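Local coordinates for Non-reducing end beta-L-arabinofuranosidase (PDB 5MQO), which probably hydrolyses glycosidic linkages of complex plant pectin as a GH127-family glycoside hydrolase, most likely acting as an aceric acidase, at residues L544-Q549 / A561-T566; F529-R534 / R565-G570; M294-R299 / K362-Y367. One frame throughout, in Å; residues are numbered along the deposited sequence.

Contact 1. Residues L544-Q549 / A561-T566; sequences LTVNGQ and AEVNRT
L544 and V546 on strand 542-546 meet A561, V563 and R565 on strand 559-565 across the interior between two beta-sheets of the middle domain. The short strand segments run 10.0 Å apart at 14°, close to parallel, and no hydrogen bond joins them; the strands belong to different, facing sheets. Apolar packing makes up the first part of the contact. CD1 of L544 touches both A561 CB and V563 CG2, the latter at 3.8 Å, the leucine and valine side chains passing in opposite directions. Two residues on, V546 CG2 approaches the other methyl of V563, CG1, at 4.1 Å, a looser touch. V573 and L575 of strand 572-577 also pack against L544.

The second kind of interaction pairs an aliphatic group with a charged one. R565 bends twice along its chain (chi2 71°, chi3 62°), which brings its guanidinium back toward V546. There NH1 lies 3.3 Å from V546 CG1 and NH2 lies 3.6 Å from V546 CG2, one nitrogen beside each methyl.

Backbone bonds hold the end of the strand: V546 N to Q549 O (2.8 Å) and Q549 N to V546 O close a type I' turn. The chemistry thus changes along the interface, from purely hydrocarbon packing at L544 to the guanidinium of the partly exposed R565, consistent with a sandwich interior giving way to its rim.

Contact 2. Residues F529-R534 / R565-G570; sequences FSLFFR and RTWKKG
W567 turns an edge of its indole to F529 and a face to L531. Its CD1 edge points into the face of the F529 ring, 3.3 Å from CZ, in an edge-to-face pair whose planes stand at 51° and whose centroids are 4.5 Å apart. F529 presents that face because CG sits between its backbone N and carbonyl carbon (chi1 65°), and the two side chains cross at about a right angle. L531 takes one broad face of the indole: CD1 stands 3.9 Å from the centroid of the six-membered ring, nearly on its normal, a CH-pi contact. The opposite face is met by R565 CB.

In the ring plane, NE1 donates to F529 O at 2.6 Å, a bond bent to 136° at the hydrogen, which fixes the rotation of the indole. That carbonyl also receives a weak bond from R565 N, while F529 N donates to R565 O at 3.2 Å, making F529 and R565 an antiparallel hydrogen-bonded pair. V573 and L519 of the facing sheet also touch W567. The arrangement is consistent with a beta-sandwich, W567 lying in the loop that passes from strand 559-565 to strand 572-577 of the facing sheet.

Contact 3. Residues M294-R299 / K362-Y367; sequences MGHAVR and KVHQSY
This contact, where the start of helix 297-314 meets the end of strand 361-364, lies in the catalytic domain, whose family belongs to the six-hairpin clan, consistent with an (alpha/alpha)6-barrel glycosidase. H296 occupies the N-cap position of the helix, and Q365 and S366 form a G1 beta bulge opposite L344. H296 and S366 bridge the two backbones. A297 N, in the first turn of the helix, donates to Q365 O at 2.9 Å, the donor lying in the carbonyl plane. Y367 N returns a bond to G295 O, also at 2.9 Å. The same G295 carbonyl receives a CA-H...O contact from S366 CA at 3.0 Å.

Side chains extend this backbone seam. CG of H296 is anti to the backbone N (chi1 -171°), and its imidazole reaches alongside the bulge. Q365 O lies over one face of this ring and R299 NE over the opposite one. Its ND1 edge points at the face of H364, 3.4 Å from CE1, in an edge-to-face pair with planes at 70°. R299 approaches H364 differently: NH2 comes to the edge of the ring, 3.3 Å from CE1, with the guanidinium turned 78° from the imidazole plane. Replacing H296 by alanine removes the imidazole and is likely to leave the face of H364 without its edge-on partner and R299 NE without the ring beneath it, opening a gap at the helix start. D280, through its carboxylate, receives bonds from H364 N and, weakly, from H296 N.

Beyond the bulge Y367 packs along the first turn of the helix: its hydroxyl is hydrogen-bonded to N301, one helical turn on from A297, and A297 CB sits over a face of the tyrosine ring, 3.9 Å from CE2.

Contacts 1 and 2 are both buried in the middle domain, their centres about 7 Å apart, and they share R565 and T566. Contact 1 joins facing sheets through side chains alone, whereas contact 2 joins strand 529-535 to the end of its neighbour 559-565 and the loop that follows, adding backbone bonds and an indole donor. They also touch directly: E562 of contact 1 probably bonds to S530 of contact 2. Contact 3 stands apart in the catalytic domain, on the opposite side of the chain's centre, about 46 and 44 Å from the other two, centre to centre. Only partly buried, it ties a helix start to a strand end through paired histidines and reciprocal backbone bonds, unlike the aliphatic packing of contact 1 and the indole of contact 2.

Contact 1. Residues L544-Q549 / A561-T566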
loop_
_atom_site.group_PDB
_atom_site.type_symbol
_atom_site.label_atom_id
_atom_site.label_comp_id
_atom_site.label_asym_id
_atom_site.label_seq_id
_atom_site.Cartn_x
_atom_site.Cartn_y
_atom_site.Cartn_z
ATOM N N LEU A 544 15.431 17.255 16.021
ATOM C CA LEU A 544 14.281 18.150 16.174
ATOM C C LEU A 544 14.644 19.571 16.651
ATOM O O LEU A 544 15.640 19.786 17.353
ATOM C CB LEU A 544 13.308 17.552 17.176
ATOM C CG LEU A 544 12.530 16.327 16.700
ATOM C CD1 LEU A 544 11.876 15.660 17.899
ATOM C CD2 LEU A 544 11.480 16.691 15.660
ATOM N N THR A 545 13.818 20.538 16.256
ATOM C CA THR A 545 13.851 21.884 16.837
ATOM C C THR A 545 12.412 22.336 17.103
ATOM O O THR A 545 11.482 21.852 16.456
ATOM C CB THR A 545 14.596 22.897 15.934
ATOM O OG1 THR A 545 13.835 23.141 14.744
ATOM C CG2 THR A 545 16.000 22.390 15.575
ATOM N N VAL A 546 12.232 23.210 18.095
ATOM C CA VAL A 546 10.934 23.869 18.328
ATOM C C VAL A 546 11.094 25.389 18.400
ATOM O O VAL A 546 11.715 25.931 19.326
ATOM C CB VAL A 546 10.193 23.377 19.585
ATOM C CG1 VAL A 546 8.741 23.841 19.535
ATOM C CG2 VAL A 546 10.254 21.867 19.694
ATOM N N ASN A 547 10.509 26.057 17.408
ATOM C CA ASN A 547 10.752 27.459 17.113
ATOM C C ASN A 547 12.255 27.787 16.983
ATOM O O ASN A 547 12.701 28.843 17.422
ATOM C CB ASN A 547 10.056 28.347 18.150
ATOM C CG ASN A 547 8.535 28.249 18.093
ATOM O OD1 ASN A 547 7.927 28.487 17.045
ATOM N ND2 ASN A 547 7.912 27.946 19.238
ATOM N N GLY A 548 13.020 26.879 16.371
ATOM C CA GLY A 548 14.486 26.991 16.259
ATOM C C GLY A 548 15.344 26.439 17.399
ATOM O O GLY A 548 16.569 26.415 17.276
ATOM N N GLN A 549 14.723 25.985 18.493
ATOM C CA GLN A 549 15.435 25.583 19.718
ATOM C C GLN A 549 15.506 24.056 19.834
ATOM O O GLN A 549 14.465 23.401 19.736
ATOM C CB GLN A 549 14.729 26.198 20.922
ATOM C CG GLN A 549 14.425 27.692 20.734
ATOM C CD GLN A 549 15.650 28.529 20.269
ATOM O OE1 GLN A 549 15.664 29.130 19.168
ATOM N NE2 GLN A 549 16.686 28.557 21.110
ATOM N N ALA A 561 9.301 9.879 17.886
ATOM C CA ALA A 561 9.846 10.959 18.726
ATOM C C ALA A 561 8.667 11.800 19.216
ATOM O O ALA A 561 7.923 12.353 18.403
ATOM C CB ALA A 561 10.833 11.815 17.956
ATOM N N GLU A 562 8.491 11.859 20.538
ATOM C CA GLU A 562 7.390 12.597 21.168
ATOM C C GLU A 562 7.855 14.017 21.508
ATOM O O GLU A 562 9.008 14.222 21.891
ATOM C CB GLU A 562 6.935 11.883 22.447
ATOM C CG GLU A 562 5.703 12.494 23.095
ATOM C CD GLU A 562 5.285 11.799 24.379
ATOM O OE1 GLU A 562 6.021 10.910 24.863
ATOM O OE2 GLU A 562 4.216 12.154 24.916
ATOM N N VAL A 563 6.963 14.990 21.362
ATOM C CA VAL A 563 7.236 16.377 21.770
ATOM C C VAL A 563 6.031 16.869 22.565
ATOM O O VAL A 563 5.067 17.331 21.973
ATOM C CB VAL A 563 7.530 17.300 20.549
ATOM C CG1 VAL A 563 7.920 18.704 20.995
ATOM C CG2 VAL A 563 8.657 16.731 19.701
ATOM N N ASN A 564 6.072 16.727 23.893
ATOM C CA ASN A 564 4.949 17.141 24.735
ATOM C C ASN A 564 5.133 18.577 25.207
ATOM O O ASN A 564 6.167 18.925 25.766
ATOM C CB ASN A 564 4.765 16.224 25.932
ATOM C CG ASN A 564 3.452 16.496 26.667
ATOM O OD1 ASN A 564 2.350 16.361 26.098
ATOM N ND2 ASN A 564 3.558 16.888 27.932
ATOM N N ARG A 565 4.103 19.393 25.005
ATOM C CA ARG A 565 4.233 20.846 25.031
ATOM C C ARG A 565 2.833 21.462 25.086
ATOM O O ARG A 565 1.882 20.892 24.559
ATOM C CB ARG A 565 4.956 21.277 23.749
ATOM C CG ARG A 565 5.341 22.737 23.636
ATOM C CD ARG A 565 6.476 23.092 24.587
ATOM N NE ARG A 565 7.698 22.337 24.280
ATOM C CZ ARG A 565 8.677 22.732 23.459
ATOM N NH1 ARG A 565 8.621 23.909 22.825
ATOM N NH2 ARG A 565 9.734 21.932 23.269
ATOM N N THR A 566 2.692 22.612 25.740
ATOM C CA THR A 566 1.447 23.389 25.647
ATOM C C THR A 566 1.629 24.247 24.403
ATOM O O THR A 566 2.334 25.249 24.432
ATOM C CB THR A 566 1.147 24.238 26.916
ATOM O OG1 THR A 566 1.037 23.379 28.053
ATOM C CG2 THR A 566 -0.175 24.983 26.772
#

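Contact 2. Residues F529-R534 / R565-G570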
loop_
_atom_site.group_PDB
_atom_site.type_symbol
_atom_site.label_atom_id
_atom_site.label_comp_id
_atom_site.label_asym_id
_atom_site.label_seq_id
_atom_site.Cartn_x
_atom_site.Cartn_y
_atom_site.Cartn_z
ATOM N N PHE A 529 -0.298 18.673 25.101
ATOM C CA PHE A 529 -0.538 17.465 24.313
ATOM C C PHE A 529 0.653 17.299 23.385
ATOM O O PHE A 529 1.377 18.280 23.127
ATOM C CB PHE A 529 -1.856 17.557 23.533
ATOM C CG PHE A 529 -1.876 18.631 22.486
ATOM C CD1 PHE A 529 -2.194 19.937 22.819
ATOM C CD2 PHE A 529 -1.581 18.342 21.170
ATOM C CE1 PHE A 529 -2.206 20.940 21.851
ATOM C CE2 PHE A 529 -1.584 19.336 20.196
ATOM C CZ PHE A 529 -1.905 20.638 20.532
ATOM N N SER A 530 0.844 16.081 22.872
ATOM C CA SER A 530 2.066 15.741 22.128
ATOM C C SER A 530 1.956 15.882 20.604
ATOM O O SER A 530 0.864 15.838 20.017
ATOM C CB SER A 530 2.519 14.328 22.489
ATOM O OG SER A 530 3.054 14.262 23.798
ATOM N N LEU A 531 3.102 16.077 19.971
ATOM C CA LEU A 531 3.232 15.880 18.529
ATOM C C LEU A 531 4.290 14.828 18.327
ATOM O O LEU A 531 5.451 15.048 18.662
ATOM C CB LEU A 531 3.657 17.165 17.805
ATOM C CG LEU A 531 2.593 18.248 17.612
ATOM C CD1 LEU A 531 3.140 19.379 16.742
ATOM C CD2 LEU A 531 1.309 17.708 17.005
ATOM N N PHE A 532 3.899 13.692 17.767
ATOM C CA PHE A 532 4.820 12.572 17.585
ATOM C C PHE A 532 5.313 12.592 16.156
ATOM O O PHE A 532 4.511 12.793 15.236
ATOM C CB PHE A 532 4.122 11.257 17.835
ATOM C CG PHE A 532 3.551 11.113 19.205
ATOM C CD1 PHE A 532 2.319 11.661 19.523
ATOM C CD2 PHE A 532 4.208 10.355 20.170
ATOM C CE1 PHE A 532 1.762 11.499 20.785
ATOM C CE2 PHE A 532 3.658 10.176 21.434
ATOM C CZ PHE A 532 2.430 10.762 21.743
ATOM N N PHE A 533 6.609 12.364 15.968
ATOM C CA PHE A 533 7.215 12.259 14.620
ATOM C C PHE A 533 7.859 10.915 14.431
ATOM O O PHE A 533 8.779 10.534 15.173
ATOM C CB PHE A 533 8.264 13.359 14.403
ATOM C CG PHE A 533 7.694 14.734 14.515
ATOM C CD1 PHE A 533 7.465 15.299 15.773
ATOM C CD2 PHE A 533 7.309 15.422 13.376
ATOM C CE1 PHE A 533 6.886 16.538 15.886
ATOM C CE2 PHE A 533 6.741 16.661 13.482
ATOM C CZ PHE A 533 6.525 17.224 14.737
ATOM N N ARG A 534 7.386 10.174 13.444
ATOM C CA ARG A 534 7.986 8.874 13.165
ATOM C C ARG A 534 9.430 9.097 12.720
ATOM O O ARG A 534 9.699 9.986 11.925
ATOM C CB ARG A 534 7.179 8.110 12.111
ATOM C CG ARG A 534 7.692 6.707 11.830
ATOM C CD ARG A 534 6.734 5.944 10.954
ATOM N NE ARG A 534 6.799 6.472 9.615
ATOM C CZ ARG A 534 7.712 6.141 8.704
ATOM N NH1 ARG A 534 7.669 6.709 7.489
ATOM N NH2 ARG A 534 8.659 5.239 8.982
ATOM N N ARG A 565 4.103 19.393 25.005
ATOM C CA ARG A 565 4.233 20.846 25.031
ATOM C C ARG A 565 2.833 21.462 25.086
ATOM O O ARG A 565 1.882 20.892 24.559
ATOM C CB ARG A 565 4.956 21.277 23.749
ATOM C CG ARG A 565 5.341 22.737 23.636
ATOM C CD ARG A 565 6.476 23.092 24.587
ATOM N NE ARG A 565 7.698 22.337 24.280
ATOM C CZ ARG A 565 8.677 22.732 23.459
ATOM N NH1 ARG A 565 8.621 23.909 22.825
ATOM N NH2 ARG A 565 9.734 21.932 23.269
ATOM N N THR A 566 2.692 22.612 25.740
ATOM C CA THR A 566 1.447 23.389 25.647
ATOM C C THR A 566 1.629 24.247 24.403
ATOM O O THR A 566 2.334 25.249 24.432
ATOM C CB THR A 566 1.147 24.238 26.916
ATOM O OG1 THR A 566 1.037 23.379 28.053
ATOM C CG2 THR A 566 -0.175 24.983 26.772
ATOM N N TRP A 567 1.020 23.820 23.306
ATOM C CA TRP A 567 1.275 24.427 21.994
ATOM C C TRP A 567 0.467 25.707 21.876
ATOM O O TRP A 567 -0.712 25.731 22.236
ATOM C CB TRP A 567 0.918 23.458 20.836
ATOM C CG TRP A 567 1.661 22.159 20.881
ATOM C CD1 TRP A 567 1.255 21.001 21.485
ATOM C CD2 TRP A 567 2.948 21.888 20.325
ATOM N NE1 TRP A 567 2.210 20.031 21.339
ATOM C CE2 TRP A 567 3.263 20.553 20.631
ATOM C CE3 TRP A 567 3.872 22.647 19.597
ATOM C CZ2 TRP A 567 4.457 19.960 20.221
ATOM C CZ3 TRP A 567 5.041 22.066 19.201
ATOM C CH2 TRP A 567 5.323 20.726 19.505
ATOM N N LYS A 568 1.127 26.755 21.383
ATOM C CA LYS A 568 0.514 28.057 21.107
ATOM C C LYS A 568 0.384 28.202 19.606
ATOM O O LYS A 568 1.154 27.588 18.855
ATOM C CB LYS A 568 1.410 29.220 21.610
ATOM C CG LYS A 568 1.972 29.098 23.026
ATOM C CD LYS A 568 0.893 29.180 24.105
ATOM C CE LYS A 568 1.300 28.480 25.404
ATOM N NZ LYS A 568 2.680 28.813 25.878
ATOM N N LYS A 569 -0.538 29.057 19.168
ATOM C CA LYS A 569 -0.578 29.458 17.763
ATOM C C LYS A 569 0.811 29.858 17.271
ATOM O O LYS A 569 1.622 30.385 18.029
ATOM C CB LYS A 569 -1.561 30.606 17.529
ATOM C CG LYS A 569 -1.385 31.306 16.181
ATOM C CD LYS A 569 -2.605 32.100 15.748
ATOM C CE LYS A 569 -2.396 32.590 14.321
ATOM N NZ LYS A 569 -3.527 33.428 13.840
ATOM N N GLY A 570 1.089 29.532 16.009
ATOM C CA GLY A 570 2.319 29.908 15.347
ATOM C C GLY A 570 3.554 29.131 15.738
ATOM O O GLY A 570 4.622 29.398 15.179
#

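Contact 3. Residues M294-R299 / K362-Y367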
loop_
_atom_site.group_PDB
_atom_site.type_symbol
_atom_site.label_atom_id
_atom_site.label_comp_id
_atom_site.label_asym_id
_atom_site.label_seq_id
_atom_site.Cartn_x
_atom_site.Cartn_y
_atom_site.Cartn_z
ATOM N N MET A 294 0.739 -17.597 3.346
ATOM C CA MET A 294 0.423 -18.823 2.643
ATOM C C MET A 294 0.300 -18.860 1.126
ATOM O O MET A 294 1.109 -19.556 0.446
ATOM C CB MET A 294 -0.852 -19.366 3.229
ATOM C CG MET A 294 -0.953 -20.866 3.105
ATOM S SD MET A 294 -1.864 -21.484 4.496
ATOM C CE MET A 294 -0.628 -21.652 5.799
ATOM N N GLY A 295 -0.729 -18.230 0.566
ATOM C CA GLY A 295 -1.085 -18.628 -0.829
ATOM C C GLY A 295 -1.158 -17.482 -1.797
ATOM O O GLY A 295 -0.217 -16.731 -1.897
ATOM N N HIS A 296 -2.272 -17.369 -2.512
ATOM C CA HIS A 296 -2.595 -16.177 -3.295
ATOM C C HIS A 296 -2.452 -14.900 -2.423
ATOM O O HIS A 296 -3.196 -14.734 -1.460
ATOM C CB HIS A 296 -4.024 -16.305 -3.822
ATOM C CG HIS A 296 -4.409 -15.254 -4.812
ATOM N ND1 HIS A 296 -4.737 -15.550 -6.114
ATOM C CD2 HIS A 296 -4.539 -13.919 -4.692
ATOM C CE1 HIS A 296 -5.035 -14.440 -6.760
ATOM N NE2 HIS A 296 -4.924 -13.434 -5.915
ATOM N N ALA A 297 -1.526 -14.000 -2.776
ATOM C CA ALA A 297 -1.093 -12.977 -1.834
ATOM C C ALA A 297 -2.155 -11.906 -1.535
ATOM O O ALA A 297 -2.236 -11.388 -0.438
ATOM C CB ALA A 297 0.232 -12.376 -2.266
ATOM N N VAL A 298 -2.996 -11.617 -2.512
ATOM C CA VAL A 298 -4.109 -10.675 -2.354
ATOM C C VAL A 298 -5.082 -11.244 -1.307
ATOM O O VAL A 298 -5.388 -10.585 -0.312
ATOM C CB VAL A 298 -4.886 -10.398 -3.689
ATOM C CG1 VAL A 298 -5.900 -9.273 -3.484
ATOM C CG2 VAL A 298 -3.968 -10.021 -4.833
ATOM N N ARG A 299 -5.548 -12.471 -1.538
ATOM C CA ARG A 299 -6.448 -13.144 -0.613
ATOM C C ARG A 299 -5.827 -13.203 0.784
ATOM O O ARG A 299 -6.486 -12.884 1.766
ATOM C CB ARG A 299 -6.811 -14.539 -1.127
ATOM C CG ARG A 299 -7.662 -14.570 -2.412
ATOM C CD ARG A 299 -8.295 -15.931 -2.702
ATOM N NE ARG A 299 -7.995 -16.459 -4.045
ATOM C CZ ARG A 299 -8.275 -17.712 -4.484
ATOM N NH1 ARG A 299 -8.907 -18.627 -3.725
ATOM N NH2 ARG A 299 -7.934 -18.061 -5.720
ATOM N N LYS A 362 -1.467 -26.998 -5.825
ATOM C CA LYS A 362 -1.099 -25.814 -6.623
ATOM C C LYS A 362 -1.450 -24.492 -5.909
ATOM O O LYS A 362 -2.447 -24.405 -5.200
ATOM C CB LYS A 362 -1.714 -25.861 -8.031
ATOM C CG LYS A 362 -0.975 -26.820 -8.963
ATOM C CD LYS A 362 -1.850 -27.352 -10.085
ATOM C CE LYS A 362 -2.363 -26.228 -10.962
ATOM N NZ LYS A 362 -3.588 -26.648 -11.681
ATOM N N VAL A 363 -0.588 -23.485 -6.097
ATOM C CA VAL A 363 -0.864 -22.090 -5.704
ATOM C C VAL A 363 -0.712 -21.212 -6.942
ATOM O O VAL A 363 -0.206 -21.654 -7.966
ATOM C CB VAL A 363 0.057 -21.607 -4.551
ATOM C CG1 VAL A 363 -0.039 -22.551 -3.369
ATOM C CG2 VAL A 363 1.521 -21.487 -4.977
ATOM N N HIS A 364 -1.152 -19.969 -6.863
ATOM C CA HIS A 364 -0.947 -19.019 -7.970
ATOM C C HIS A 364 -0.979 -17.581 -7.454
ATOM O O HIS A 364 -1.700 -17.289 -6.523
ATOM C CB HIS A 364 -1.969 -19.242 -9.109
ATOM C CG HIS A 364 -3.364 -18.767 -8.790
ATOM N ND1 HIS A 364 -4.014 -19.084 -7.613
ATOM C CD2 HIS A 364 -4.234 -18.007 -9.503
ATOM C CE1 HIS A 364 -5.217 -18.544 -7.615
ATOM N NE2 HIS A 364 -5.374 -17.878 -8.745
ATOM N N GLN A 365 -0.179 -16.706 -8.052
ATOM C CA GLN A 365 -0.126 -15.289 -7.689
ATOM C C GLN A 365 0.094 -15.246 -6.190
ATOM O O GLN A 365 -0.649 -14.614 -5.419
ATOM C CB GLN A 365 -1.404 -14.580 -8.140
ATOM C CG GLN A 365 -1.936 -15.105 -9.476
ATOM C CD GLN A 365 -2.804 -14.125 -10.236
ATOM O OE1 GLN A 365 -3.415 -13.235 -9.661
ATOM N NE2 GLN A 365 -2.844 -14.282 -11.546
ATOM N N SER A 366 1.159 -15.949 -5.814
ATOM C CA SER A 366 1.299 -16.508 -4.489
ATOM C C SER A 366 2.650 -16.309 -3.802
ATOM O O SER A 366 3.711 -16.184 -4.444
ATOM C CB SER A 366 1.011 -18.012 -4.555
ATOM O OG SER A 366 1.285 -18.653 -3.328
ATOM N N TYR A 367 2.581 -16.336 -2.468
ATOM C CA TYR A 367 3.750 -16.395 -1.623
ATOM C C TYR A 367 4.486 -17.677 -1.956
ATOM O O TYR A 367 3.871 -18.626 -2.350
ATOM C CB TYR A 367 3.331 -16.376 -0.141
ATOM C CG TYR A 367 2.960 -15.009 0.401
ATOM C CD1 TYR A 367 3.926 -14.005 0.507
ATOM C CD2 TYR A 367 1.651 -14.708 0.832
ATOM C CE1 TYR A 367 3.616 -12.735 1.005
ATOM C CE2 TYR A 367 1.339 -13.444 1.342
ATOM C CZ TYR A 367 2.335 -12.459 1.423
ATOM O OH TYR A 367 2.086 -11.195 1.914
#